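PDB 6VS4: small COPII coat GTPase SAR1, which is a small P-loop GTPase of the ADP-ribosylation factor family, named for its part in the COPII coat and modelled here with guanosine-5'-diphosphate and magnesium. Local coordinates for residues A[45-50]-A[122-127]; A[115-120]-A[149-154]; A[163-168]-A[188-193]. All blocks are in the same frame, centred on the assembly; numbering follows the deposited sequence.

Interaction 1: residues A[45-50]-A[122-127]. With GDP (guanosine-5'-diphosphate), chain D.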
loop_
_atom_site.group_PDB
_atom_site.type_symbol
_atom_site.label_atom_id
_atom_site.label_comp_id
_atom_site.label_asym_id
_atom_site.label_seq_id
_atom_site.Cartn_x
_atom_site.Cartn_y
_atom_site.Cartn_z
ATOM N N LEU A 45 -11.074 30.297 -16.054
ATOM C CA LEU A 45 -11.630 30.887 -17.258
ATOM C C LEU A 45 -11.100 30.164 -18.490
ATOM O O LEU A 45 -10.064 29.497 -18.453
ATOM C CB LEU A 45 -11.294 32.385 -17.320
ATOM C CG LEU A 45 -11.718 33.235 -16.107
ATOM C CD1 LEU A 45 -11.124 34.637 -16.178
ATOM C CD2 LEU A 45 -13.226 33.315 -15.961
ATOM N N GLY A 46 -11.820 30.328 -19.594
ATOM C CA GLY A 46 -11.511 29.629 -20.827
ATOM C C GLY A 46 -12.774 29.296 -21.589
ATOM O O GLY A 46 -13.868 29.378 -21.029
ATOM N N ILE A 47 -12.657 28.923 -22.864
ATOM C CA ILE A 47 -13.846 28.519 -23.603
ATOM C C ILE A 47 -14.237 27.123 -23.131
ATOM O O ILE A 47 -13.459 26.452 -22.443
ATOM C CB ILE A 47 -13.627 28.581 -25.131
ATOM C CG1 ILE A 47 -12.685 27.469 -25.590
ATOM C CG2 ILE A 47 -13.124 29.962 -25.558
ATOM C CD1 ILE A 47 -12.359 27.507 -27.052
ATOM N N ASP A 48 -15.446 26.686 -23.477
ATOM C CA ASP A 48 -15.931 25.388 -23.025
ATOM C C ASP A 48 -15.087 24.252 -23.600
ATOM O O ASP A 48 -14.482 24.375 -24.670
ATOM C CB ASP A 48 -17.389 25.196 -23.439
ATOM C CG ASP A 48 -17.578 25.336 -24.927
ATOM O OD1 ASP A 48 -17.456 26.474 -25.426
ATOM O OD2 ASP A 48 -17.812 24.308 -25.602
ATOM N N ASN A 49 -15.060 23.130 -22.870
ATOM C CA ASN A 49 -14.325 21.907 -23.197
ATOM C C ASN A 49 -12.822 22.045 -22.970
ATOM O O ASN A 49 -12.056 21.161 -23.378
ATOM C CB ASN A 49 -14.607 21.450 -24.639
ATOM C CG ASN A 49 -14.442 19.951 -24.834
ATOM O OD1 ASN A 49 -15.158 19.152 -24.228
ATOM N ND2 ASN A 49 -13.532 19.563 -25.725
ATOM N N ALA A 50 -12.370 23.128 -22.330
ATOM C CA ALA A 50 -10.942 23.311 -22.085
ATOM C C ALA A 50 -10.424 22.475 -20.915
ATOM O O ALA A 50 -9.225 22.177 -20.865
ATOM C CB ALA A 50 -10.636 24.790 -21.837
ATOM N N PHE A 122 -8.976 28.313 -31.883
ATOM C CA PHE A 122 -7.970 29.216 -31.335
ATOM C C PHE A 122 -8.376 30.675 -31.468
ATOM O O PHE A 122 -7.890 31.515 -30.702
ATOM C CB PHE A 122 -6.621 28.989 -32.019
ATOM C CG PHE A 122 -5.806 27.886 -31.402
ATOM C CD1 PHE A 122 -6.240 27.245 -30.256
ATOM C CD2 PHE A 122 -4.606 27.487 -31.972
ATOM C CE1 PHE A 122 -5.486 26.224 -29.682
ATOM C CE2 PHE A 122 -3.849 26.471 -31.407
ATOM C CZ PHE A 122 -4.290 25.837 -30.264
ATOM N N GLN A 123 -9.245 30.995 -32.428
ATOM C CA GLN A 123 -9.732 32.363 -32.559
ATOM C C GLN A 123 -10.647 32.737 -31.399
ATOM O O GLN A 123 -10.571 33.858 -30.883
ATOM C CB GLN A 123 -10.446 32.534 -33.898
ATOM C CG GLN A 123 -10.782 33.977 -34.226
ATOM C CD GLN A 123 -9.557 34.869 -34.235
ATOM O OE1 GLN A 123 -8.459 34.437 -34.580
ATOM N NE2 GLN A 123 -9.742 36.127 -33.854
ATOM N N GLU A 124 -11.510 31.813 -30.967
ATOM C CA GLU A 124 -12.284 32.052 -29.752
ATOM C C GLU A 124 -11.371 32.227 -28.548
ATOM O O GLU A 124 -11.613 33.093 -27.701
ATOM C CB GLU A 124 -13.251 30.901 -29.487
ATOM C CG GLU A 124 -14.223 30.588 -30.593
ATOM C CD GLU A 124 -15.207 29.516 -30.177
ATOM O OE1 GLU A 124 -15.679 29.565 -29.021
ATOM O OE2 GLU A 124 -15.500 28.622 -30.998
ATOM N N VAL A 125 -10.317 31.414 -28.457
ATOM C CA VAL A 125 -9.423 31.481 -27.302
ATOM C C VAL A 125 -8.776 32.854 -27.212
ATOM O O VAL A 125 -8.725 33.464 -26.138
ATOM C CB VAL A 125 -8.362 30.367 -27.367
ATOM C CG1 VAL A 125 -7.334 30.556 -26.262
ATOM C CG2 VAL A 125 -9.015 28.994 -27.263
ATOM N N ARG A 126 -8.281 33.368 -28.338
ATOM C CA ARG A 126 -7.610 34.662 -28.299
ATOM C C ARG A 126 -8.594 35.771 -27.954
ATOM O O ARG A 126 -8.245 36.714 -27.236
ATOM C CB ARG A 126 -6.873 34.924 -29.619
ATOM C CG ARG A 126 -7.583 35.759 -30.655
ATOM C CD ARG A 126 -6.627 36.044 -31.811
ATOM N NE ARG A 126 -5.460 36.801 -31.360
ATOM C CZ ARG A 126 -4.227 36.622 -31.822
ATOM N NH1 ARG A 126 -3.992 35.697 -32.741
ATOM N NH2 ARG A 126 -3.229 37.357 -31.350
ATOM N N GLU A 127 -9.831 35.676 -28.457
ATOM C CA GLU A 127 -10.862 36.634 -28.068
ATOM C C GLU A 127 -11.241 36.466 -26.602
ATOM O O GLU A 127 -11.365 37.454 -25.870
ATOM C CB GLU A 127 -12.089 36.487 -28.970
ATOM C CG GLU A 127 -12.130 37.488 -30.124
ATOM C CD GLU A 127 -12.452 36.841 -31.462
ATOM O OE1 GLU A 127 -11.880 37.276 -32.490
ATOM O OE2 GLU A 127 -13.276 35.899 -31.489
HETATM P PB GDP D . -15.110 22.714 -19.355
HETATM O O1B GDP D . -16.176 23.063 -20.410
HETATM O O2B GDP D . -15.667 22.702 -17.962
HETATM O O3B GDP D . -13.923 23.660 -19.548
HETATM O O3A GDP D . -14.547 21.274 -19.721
HETATM P PA GDP D . -14.438 19.900 -18.935
HETATM O O1A GDP D . -15.842 19.320 -18.866
HETATM O O2A GDP D . -13.730 20.064 -17.650
HETATM O "O5'" GDP D . -13.614 18.951 -19.920
HETATM C "C5'" GDP D . -14.082 18.531 -21.219
HETATM C "C4'" GDP D . -13.451 17.207 -21.571
HETATM O "O4'" GDP D . -12.018 17.368 -21.677
HETATM C "C3'" GDP D . -13.695 16.072 -20.570
HETATM O "O3'" GDP D . -14.110 14.877 -21.223
HETATM C "C2'" GDP D . -12.333 15.899 -19.891
HETATM O "O2'" GDP D . -12.122 14.550 -19.497
HETATM C "C1'" GDP D . -11.396 16.276 -21.032
HETATM N N9 GDP D . -10.050 16.688 -20.603
HETATM C C8 GDP D . -9.713 17.630 -19.665
HETATM N N7 GDP D . -8.416 17.752 -19.502
HETATM C C5 GDP D . -7.870 16.830 -20.379
HETATM C C6 GDP D . -6.506 16.455 -20.637
HETATM O O6 GDP D . -5.493 16.943 -20.143
HETATM N N1 GDP D . -6.411 15.449 -21.577
HETATM C C2 GDP D . -7.471 14.874 -22.226
HETATM N N2 GDP D . -7.190 13.920 -23.116
HETATM N N3 GDP D . -8.737 15.215 -22.005
HETATM C C4 GDP D . -8.865 16.176 -21.070
#

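Interaction 2: residues A[115-120]-A[149-154]. With GDP (guanosine-5'-diphosphate), chain D.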
loop_
_atom_site.group_PDB
_atom_site.type_symbol
_atom_site.label_atom_id
_atom_site.label_comp_id
_atom_site.label_asym_id
_atom_site.label_seq_id
_atom_site.Cartn_x
_atom_site.Cartn_y
_atom_site.Cartn_z
ATOM N N ASP A 115 -7.300 24.431 -24.452
ATOM C CA ASP A 115 -7.168 23.111 -25.068
ATOM C C ASP A 115 -6.232 23.243 -26.270
ATOM O O ASP A 115 -6.623 23.769 -27.316
ATOM C CB ASP A 115 -8.541 22.580 -25.478
ATOM C CG ASP A 115 -8.489 21.180 -26.103
ATOM O OD1 ASP A 115 -7.390 20.687 -26.436
ATOM O OD2 ASP A 115 -9.571 20.573 -26.277
ATOM N N VAL A 116 -5.002 22.742 -26.131
ATOM C CA VAL A 116 -4.012 22.886 -27.192
ATOM C C VAL A 116 -4.348 22.026 -28.400
ATOM O O VAL A 116 -3.808 22.252 -29.488
ATOM C CB VAL A 116 -2.601 22.546 -26.674
ATOM C CG1 VAL A 116 -2.276 23.367 -25.442
ATOM C CG2 VAL A 116 -2.483 21.051 -26.368
ATOM N N HIS A 117 -5.246 21.053 -28.247
ATOM C CA HIS A 117 -5.586 20.183 -29.364
ATOM C C HIS A 117 -6.629 20.821 -30.279
ATOM O O HIS A 117 -6.588 20.632 -31.501
ATOM C CB HIS A 117 -6.078 18.837 -28.837
ATOM C CG HIS A 117 -6.157 17.776 -29.887
ATOM N ND1 HIS A 117 -5.124 17.522 -30.761
ATOM C CD2 HIS A 117 -7.145 16.909 -30.208
ATOM C CE1 HIS A 117 -5.471 16.540 -31.573
ATOM N NE2 HIS A 117 -6.692 16.151 -31.259
ATOM N N ASP A 118 -7.578 21.567 -29.705
ATOM C CA ASP A 118 -8.661 22.195 -30.468
ATOM C C ASP A 118 -8.139 23.439 -31.196
ATOM O O ASP A 118 -8.444 24.584 -30.853
ATOM C CB ASP A 118 -9.823 22.534 -29.543
ATOM C CG ASP A 118 -11.163 22.522 -30.255
ATOM O OD1 ASP A 118 -12.153 22.059 -29.649
ATOM O OD2 ASP A 118 -11.219 22.926 -31.436
ATOM N N VAL A 119 -7.344 23.193 -32.240
ATOM C CA VAL A 119 -6.686 24.300 -32.931
ATOM C C VAL A 119 -7.683 25.176 -33.681
ATOM O O VAL A 119 -7.483 26.391 -33.787
ATOM C CB VAL A 119 -5.591 23.772 -33.878
ATOM C CG1 VAL A 119 -4.526 23.019 -33.079
ATOM C CG2 VAL A 119 -6.195 22.887 -34.948
ATOM N N GLU A 120 -8.768 24.597 -34.203
ATOM C CA GLU A 120 -9.713 25.377 -35.002
ATOM C C GLU A 120 -10.414 26.460 -34.192
ATOM O O GLU A 120 -10.873 27.455 -34.772
ATOM C CB GLU A 120 -10.731 24.451 -35.674
ATOM C CG GLU A 120 -10.108 23.489 -36.692
ATOM C CD GLU A 120 -9.266 24.197 -37.760
ATOM O OE1 GLU A 120 -9.677 25.279 -38.238
ATOM O OE2 GLU A 120 -8.193 23.665 -38.125
ATOM N N ASP A 149 -1.242 15.774 -23.830
ATOM C CA ASP A 149 -1.181 14.357 -24.185
ATOM C C ASP A 149 -1.776 14.092 -25.568
ATOM O O ASP A 149 -1.373 13.135 -26.240
ATOM C CB ASP A 149 -1.900 13.505 -23.129
ATOM C CG ASP A 149 -3.362 13.897 -22.951
ATOM O OD1 ASP A 149 -3.632 15.071 -22.633
ATOM O OD2 ASP A 149 -4.245 13.034 -23.138
ATOM N N LEU A 150 -2.738 14.911 -26.006
ATOM C CA LEU A 150 -3.329 14.718 -27.327
ATOM C C LEU A 150 -2.356 15.056 -28.451
ATOM O O LEU A 150 -2.582 14.639 -29.595
ATOM C CB LEU A 150 -4.615 15.535 -27.451
ATOM C CG LEU A 150 -5.704 15.121 -26.453
ATOM C CD1 LEU A 150 -6.986 15.919 -26.642
ATOM C CD2 LEU A 150 -5.984 13.630 -26.582
ATOM N N GLU A 151 -1.290 15.801 -28.156
ATOM C CA GLU A 151 -0.200 16.024 -29.102
ATOM C C GLU A 151 0.954 15.058 -28.890
ATOM O O GLU A 151 2.008 15.221 -29.512
ATOM C CB GLU A 151 0.305 17.464 -29.014
ATOM C CG GLU A 151 -0.760 18.483 -29.351
ATOM C CD GLU A 151 -1.377 18.222 -30.714
ATOM O OE1 GLU A 151 -0.625 18.058 -31.703
ATOM O OE2 GLU A 151 -2.621 18.168 -30.793
ATOM N N GLY A 152 0.780 14.071 -28.013
ATOM C CA GLY A 152 1.828 13.126 -27.678
ATOM C C GLY A 152 2.913 13.663 -26.771
ATOM O O GLY A 152 3.990 13.066 -26.689
ATOM N N HIS A 153 2.642 14.741 -26.043
ATOM C CA HIS A 153 3.623 15.388 -25.185
ATOM C C HIS A 153 3.376 15.040 -23.722
ATOM O O HIS A 153 2.231 14.843 -23.300
ATOM C CB HIS A 153 3.577 16.914 -25.329
ATOM C CG HIS A 153 4.474 17.458 -26.396
ATOM N ND1 HIS A 153 5.783 17.054 -26.551
ATOM C CD2 HIS A 153 4.258 18.401 -27.345
ATOM C CE1 HIS A 153 6.326 17.706 -27.564
ATOM N NE2 HIS A 153 5.423 18.532 -28.059
ATOM N N THR A 154 4.466 14.932 -22.976
ATOM C CA THR A 154 4.485 15.078 -21.527
ATOM C C THR A 154 4.861 16.508 -21.181
ATOM O O THR A 154 5.262 17.284 -22.053
ATOM C CB THR A 154 5.495 14.107 -20.930
ATOM O OG1 THR A 154 6.813 14.502 -21.335
ATOM C CG2 THR A 154 5.230 12.677 -21.410
HETATM P PB GDP D . -15.110 22.714 -19.355
HETATM O O1B GDP D . -16.176 23.063 -20.410
HETATM O O2B GDP D . -15.667 22.702 -17.962
HETATM O O3B GDP D . -13.923 23.660 -19.548
HETATM O O3A GDP D . -14.547 21.274 -19.721
HETATM P PA GDP D . -14.438 19.900 -18.935
HETATM O O1A GDP D . -15.842 19.320 -18.866
HETATM O O2A GDP D . -13.730 20.064 -17.650
HETATM O "O5'" GDP D . -13.614 18.951 -19.920
HETATM C "C5'" GDP D . -14.082 18.531 -21.219
HETATM C "C4'" GDP D . -13.451 17.207 -21.571
HETATM O "O4'" GDP D . -12.018 17.368 -21.677
HETATM C "C3'" GDP D . -13.695 16.072 -20.570
HETATM O "O3'" GDP D . -14.110 14.877 -21.223
HETATM C "C2'" GDP D . -12.333 15.899 -19.891
HETATM O "O2'" GDP D . -12.122 14.550 -19.497
HETATM C "C1'" GDP D . -11.396 16.276 -21.032
HETATM N N9 GDP D . -10.050 16.688 -20.603
HETATM C C8 GDP D . -9.713 17.630 -19.665
HETATM N N7 GDP D . -8.416 17.752 -19.502
HETATM C C5 GDP D . -7.870 16.830 -20.379
HETATM C C6 GDP D . -6.506 16.455 -20.637
HETATM O O6 GDP D . -5.493 16.943 -20.143
HETATM N N1 GDP D . -6.411 15.449 -21.577
HETATM C C2 GDP D . -7.471 14.874 -22.226
HETATM N N2 GDP D . -7.190 13.920 -23.116
HETATM N N3 GDP D . -8.737 15.215 -22.005
HETATM C C4 GDP D . -8.865 16.176 -21.070
#

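Interaction 3: residues A[163-168]-A[188-193]. With GDP (guanosine-5'-diphosphate), chain D.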
loop_
_atom_site.group_PDB
_atom_site.type_symbol
_atom_site.label_atom_id
_atom_site.label_comp_id
_atom_site.label_asym_id
_atom_site.label_seq_id
_atom_site.Cartn_x
_atom_site.Cartn_y
_atom_site.Cartn_z
ATOM N N GLN A 163 9.424 25.304 -30.846
ATOM C CA GLN A 163 8.620 25.675 -32.009
ATOM C C GLN A 163 7.132 25.690 -31.667
ATOM O O GLN A 163 6.427 26.666 -31.942
ATOM C CB GLN A 163 8.875 24.711 -33.172
ATOM C CG GLN A 163 10.274 24.739 -33.755
ATOM C CD GLN A 163 10.423 23.826 -34.969
ATOM O OE1 GLN A 163 9.873 24.101 -36.034
ATOM N NE2 GLN A 163 11.176 22.740 -34.812
ATOM N N TRP A 164 6.651 24.629 -31.020
ATOM C CA TRP A 164 5.227 24.508 -30.726
ATOM C C TRP A 164 4.794 25.517 -29.670
ATOM O O TRP A 164 3.684 26.057 -29.738
ATOM C CB TRP A 164 4.934 23.073 -30.295
ATOM C CG TRP A 164 3.516 22.724 -29.938
ATOM C CD1 TRP A 164 2.438 22.675 -30.777
ATOM C CD2 TRP A 164 3.038 22.315 -28.650
ATOM N NE1 TRP A 164 1.313 22.281 -30.085
ATOM C CE2 TRP A 164 1.656 22.056 -28.778
ATOM C CE3 TRP A 164 3.640 22.163 -27.399
ATOM C CZ2 TRP A 164 0.878 21.644 -27.707
ATOM C CZ3 TRP A 164 2.863 21.750 -26.335
ATOM C CH2 TRP A 164 1.497 21.497 -26.495
ATOM N N LYS A 165 5.658 25.795 -28.692
ATOM C CA LYS A 165 5.333 26.822 -27.708
ATOM C C LYS A 165 5.185 28.189 -28.372
ATOM O O LYS A 165 4.253 28.939 -28.062
ATOM C CB LYS A 165 6.398 26.846 -26.614
ATOM C CG LYS A 165 6.341 25.629 -25.693
ATOM C CD LYS A 165 7.648 25.411 -24.938
ATOM C CE LYS A 165 8.052 26.614 -24.121
ATOM N NZ LYS A 165 9.473 26.495 -23.706
ATOM N N SER A 166 6.066 28.510 -29.323
ATOM C CA SER A 166 5.935 29.773 -30.041
ATOM C C SER A 166 4.649 29.816 -30.857
ATOM O O SER A 166 3.949 30.832 -30.865
ATOM C CB SER A 166 7.142 29.993 -30.953
ATOM O OG SER A 166 8.259 30.463 -30.224
ATOM N N TRP A 167 4.308 28.712 -31.525
ATOM C CA TRP A 167 3.102 28.679 -32.351
ATOM C C TRP A 167 1.840 28.821 -31.505
ATOM O O TRP A 167 0.886 29.493 -31.916
ATOM C CB TRP A 167 3.065 27.388 -33.165
ATOM C CG TRP A 167 1.859 27.228 -34.033
ATOM C CD1 TRP A 167 1.590 27.882 -35.210
ATOM C CD2 TRP A 167 0.742 26.366 -33.791
ATOM N NE1 TRP A 167 0.383 27.465 -35.719
ATOM C CE2 TRP A 167 -0.157 26.533 -34.869
ATOM C CE3 TRP A 167 0.421 25.454 -32.773
ATOM C CZ2 TRP A 167 -1.360 25.831 -34.950
ATOM C CZ3 TRP A 167 -0.774 24.759 -32.854
ATOM C CH2 TRP A 167 -1.652 24.955 -33.934
ATOM N N LEU A 168 1.809 28.188 -30.327
ATOM C CA LEU A 168 0.658 28.334 -29.440
ATOM C C LEU A 168 0.487 29.782 -29.009
ATOM O O LEU A 168 -0.625 30.321 -29.030
ATOM C CB LEU A 168 0.810 27.431 -28.216
ATOM C CG LEU A 168 0.592 25.937 -28.417
ATOM C CD1 LEU A 168 0.805 25.217 -27.098
ATOM C CD2 LEU A 168 -0.800 25.678 -28.960
ATOM N N ILE A 188 2.846 30.816 -18.389
ATOM C CA ILE A 188 2.247 29.711 -19.130
ATOM C C ILE A 188 2.800 28.393 -18.608
ATOM O O ILE A 188 4.017 28.235 -18.453
ATOM C CB ILE A 188 2.510 29.860 -20.639
ATOM C CG1 ILE A 188 1.912 31.168 -21.156
ATOM C CG2 ILE A 188 1.932 28.691 -21.419
ATOM C CD1 ILE A 188 2.359 31.507 -22.568
ATOM N N PHE A 189 1.911 27.442 -18.343
ATOM C CA PHE A 189 2.308 26.102 -17.939
ATOM C C PHE A 189 1.679 25.081 -18.878
ATOM O O PHE A 189 0.577 25.287 -19.393
ATOM C CB PHE A 189 1.898 25.803 -16.488
ATOM C CG PHE A 189 2.628 26.630 -15.457
ATOM C CD1 PHE A 189 2.251 27.939 -15.204
ATOM C CD2 PHE A 189 3.677 26.084 -14.725
ATOM C CE1 PHE A 189 2.913 28.692 -14.251
ATOM C CE2 PHE A 189 4.348 26.834 -13.771
ATOM C CZ PHE A 189 3.962 28.139 -13.530
ATOM N N TYR A 190 2.391 23.981 -19.098
ATOM C CA TYR A 190 1.964 22.924 -20.009
ATOM C C TYR A 190 1.647 21.680 -19.189
ATOM O O TYR A 190 2.519 21.156 -18.486
ATOM C CB TYR A 190 3.035 22.651 -21.070
ATOM C CG TYR A 190 3.423 23.914 -21.802
ATOM C CD1 TYR A 190 2.785 24.277 -22.978
ATOM C CD2 TYR A 190 4.394 24.766 -21.292
ATOM C CE1 TYR A 190 3.116 25.442 -23.642
ATOM C CE2 TYR A 190 4.727 25.926 -21.935
ATOM C CZ TYR A 190 4.087 26.264 -23.116
ATOM O OH TYR A 190 4.427 27.426 -23.762
ATOM N N VAL A 191 0.391 21.237 -19.251
ATOM C CA VAL A 191 -0.130 20.229 -18.339
ATOM C C VAL A 191 -1.056 19.274 -19.085
ATOM O O VAL A 191 -1.547 19.566 -20.178
ATOM C CB VAL A 191 -0.891 20.872 -17.153
ATOM C CG1 VAL A 191 0.034 21.746 -16.306
ATOM C CG2 VAL A 191 -2.066 21.688 -17.662
ATOM N N THR A 192 -1.282 18.115 -18.470
ATOM C CA THR A 192 -2.383 17.205 -18.795
ATOM C C THR A 192 -3.152 17.034 -17.492
ATOM O O THR A 192 -2.717 16.306 -16.594
ATOM C CB THR A 192 -1.917 15.854 -19.336
ATOM O OG1 THR A 192 -1.362 16.013 -20.644
ATOM C CG2 THR A 192 -3.085 14.889 -19.418
ATOM N N ILE A 193 -4.284 17.731 -17.387
ATOM C CA ILE A 193 -4.997 17.803 -16.121
ATOM C C ILE A 193 -5.563 16.442 -15.743
ATOM O O ILE A 193 -5.669 16.120 -14.557
ATOM C CB ILE A 193 -6.079 18.892 -16.215
ATOM C CG1 ILE A 193 -5.404 20.265 -16.218
ATOM C CG2 ILE A 193 -7.074 18.789 -15.064
ATOM C CD1 ILE A 193 -6.339 21.426 -16.480
HETATM P PB GDP D . -15.110 22.714 -19.355
HETATM O O1B GDP D . -16.176 23.063 -20.410
HETATM O O2B GDP D . -15.667 22.702 -17.962
HETATM O O3B GDP D . -13.923 23.660 -19.548
HETATM O O3A GDP D . -14.547 21.274 -19.721
HETATM P PA GDP D . -14.438 19.900 -18.935
HETATM O O1A GDP D . -15.842 19.320 -18.866
HETATM O O2A GDP D . -13.730 20.064 -17.650
HETATM O "O5'" GDP D . -13.614 18.951 -19.920
HETATM C "C5'" GDP D . -14.082 18.531 -21.219
HETATM C "C4'" GDP D . -13.451 17.207 -21.571
HETATM O "O4'" GDP D . -12.018 17.368 -21.677
HETATM C "C3'" GDP D . -13.695 16.072 -20.570
HETATM O "O3'" GDP D . -14.110 14.877 -21.223
HETATM C "C2'" GDP D . -12.333 15.899 -19.891
HETATM O "O2'" GDP D . -12.122 14.550 -19.497
HETATM C "C1'" GDP D . -11.396 16.276 -21.032
HETATM N N9 GDP D . -10.050 16.688 -20.603
HETATM C C8 GDP D . -9.713 17.630 -19.665
HETATM N N7 GDP D . -8.416 17.752 -19.502
HETATM C C5 GDP D . -7.870 16.830 -20.379
HETATM C C6 GDP D . -6.506 16.455 -20.637
HETATM O O6 GDP D . -5.493 16.943 -20.143
HETATM N N1 GDP D . -6.411 15.449 -21.577
HETATM C C2 GDP D . -7.471 14.874 -22.226
HETATM N N2 GDP D . -7.190 13.920 -23.116
HETATM N N3 GDP D . -8.737 15.215 -22.005
HETATM C C4 GDP D . -8.865 16.176 -21.070
#

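Interaction 1: residues A[45-50]-A[122-127]
The two backbones come nearest at Ile47 and Val125, whose CA atoms are 6.5 Å apart. Segment 45-50 runs from strand 40-47 into a type II beta turn spanning Ile47 to Ala50, while 122-127 is the first part of helix 122-135, packed beside it. Gly46 and the turn fit a P-loop (Walker A): the backbone N of Asn49 gives GDP O1B a hydrogen bond of 2.7 Å that is nearly straight (168°), and the N of Ala50 comes within 3.2 Å of GDP O3B.

Ile47 carries the contact, directing its side chain at the helix and offering both branches. With CG1 lodged between the backbone N and the carbonyl carbon (chi1 71°) and the chain extended beyond, the CD1 methyl reaches Val125 CG2 at 3.7 Å. The other branch, CG2, lies 4.0 Å from Glu124 CB, the aliphatic root of that residue. Both partners are crossed at about a right angle. Beyond this apolar patch, Asp48 OD1 and Glu124 OE1 stand 5.1 Å apart; Arg121 forms a salt bridge with Asp48 and a long, weak ion pair with Glu124, which would be expected to ease their repulsion. Between the two segments the contact is purely van der Waals, through the two branches of Ile47, whereas the polar backbone work of the turn is directed at the nucleotide, through Asn49 N.

Interaction 2: residues A[115-120]-A[149-154]
His117 meets Leu150 and Glu151 in a partly buried contact between two loops, mixing a hydrogen bond with CH-pi packing at the guanine end of the nucleotide site. Both loops follow parallel strands of the P-loop fold, 109-115 and 141-146, and segment 149-154 opens with Asp149, the aspartate of the NKxD motif. Its carboxylate takes two hydrogen bonds from the base, OD1 from GDP N1 at 3.0 Å and OD2 from GDP N2 at 3.1 Å.

Asp149 lies in a short 3-10 segment that also carries Leu150 and Glu151. Leu150 points at the imidazole, its CB over one face, offset toward the rim and 3.9 Å from the ring centroid. Glu151 reaches the ring with the end of its chain, which folds back at chi2 (-55°). At the ring edge, in its plane, His117 ND1 donates to Glu151 OE2 over 2.6 Å, almost in line with the C-O bond of the acceptor, although the ring and carboxylate planes are 39° apart. The histidine backbone is held in an Asx turn by Asp115 OD1, while Asp115 OD2 forms a salt bridge with Lys147, also of the NKxD motif. The two methyls of Leu150 divide the work: CD1 lies 3.7 Å from His117 CD2, and CD2 lies 3.7 Å from GDP N2.

Interaction 3: residues A[163-168]-A[188-193]
Tyr190 and Lys165 bury most of the surface in this contact, the phenol of the strand residue meeting the aliphatic chain of the lysine at about a right angle. Lys165 CG is 3.3 Å from Tyr190 OH and 3.5 Å from Tyr190 CZ. A bend at chi3 (57°) keeps the chain running obliquely past the ring, CE as well as CG on the same side of its plane, with Lys165 CE 4.0 Å from Tyr190 CE2. The lysine thus lends its methylenes to the tyrosine and keeps its charge for Glu159, with which NZ forms a salt bridge.

In the alpha/beta architecture of this GTPase, helix 162-172 lies against the end of the sheet formed by strand 186-190, outermost within the chain. The axes of helix 163-168 and strand 188-190 approach to 11.6 Å with their directions at 128°, and the Tyr190 side chain reaches across toward the helix.

Leu168 CD1 stands at the edge of that ring, near its plane, 4.2 Å from Tyr190 CE1, and the same methyl lies over one face of the Trp164 indole, offset toward its rim. Trp164 CZ3 approaches Tyr190 CD1 obliquely, also at 4.2 Å. Past the strand, Ile193 N makes a weak hydrogen bond of 3.1 Å to GDP O6.

All three contacts have a segment that reaches GDP. Interaction 1, with two of its three touching residues buried, is wholly apolar between its segments and lies at the phosphate end. Interaction 2 sits at the guanine end with three of four touching residues exposed, and is joined by a histidine-carboxylate hydrogen bond. Interaction 3, partly buried, sets an aromatic ring against aliphatic chains and meets the base only through Thr192 and Ile193. Interactions 1 and 3 each bring a helix to the same sheet. Phe122 joins the three: its CE1 packs 3.6 Å from Asp115 O and its CZ 3.7 Å from Leu168 CD2. Asp149 OD1 and Thr192 OG1 are probably hydrogen-bonded at 3.2 Å, and Val116 packs on Trp164.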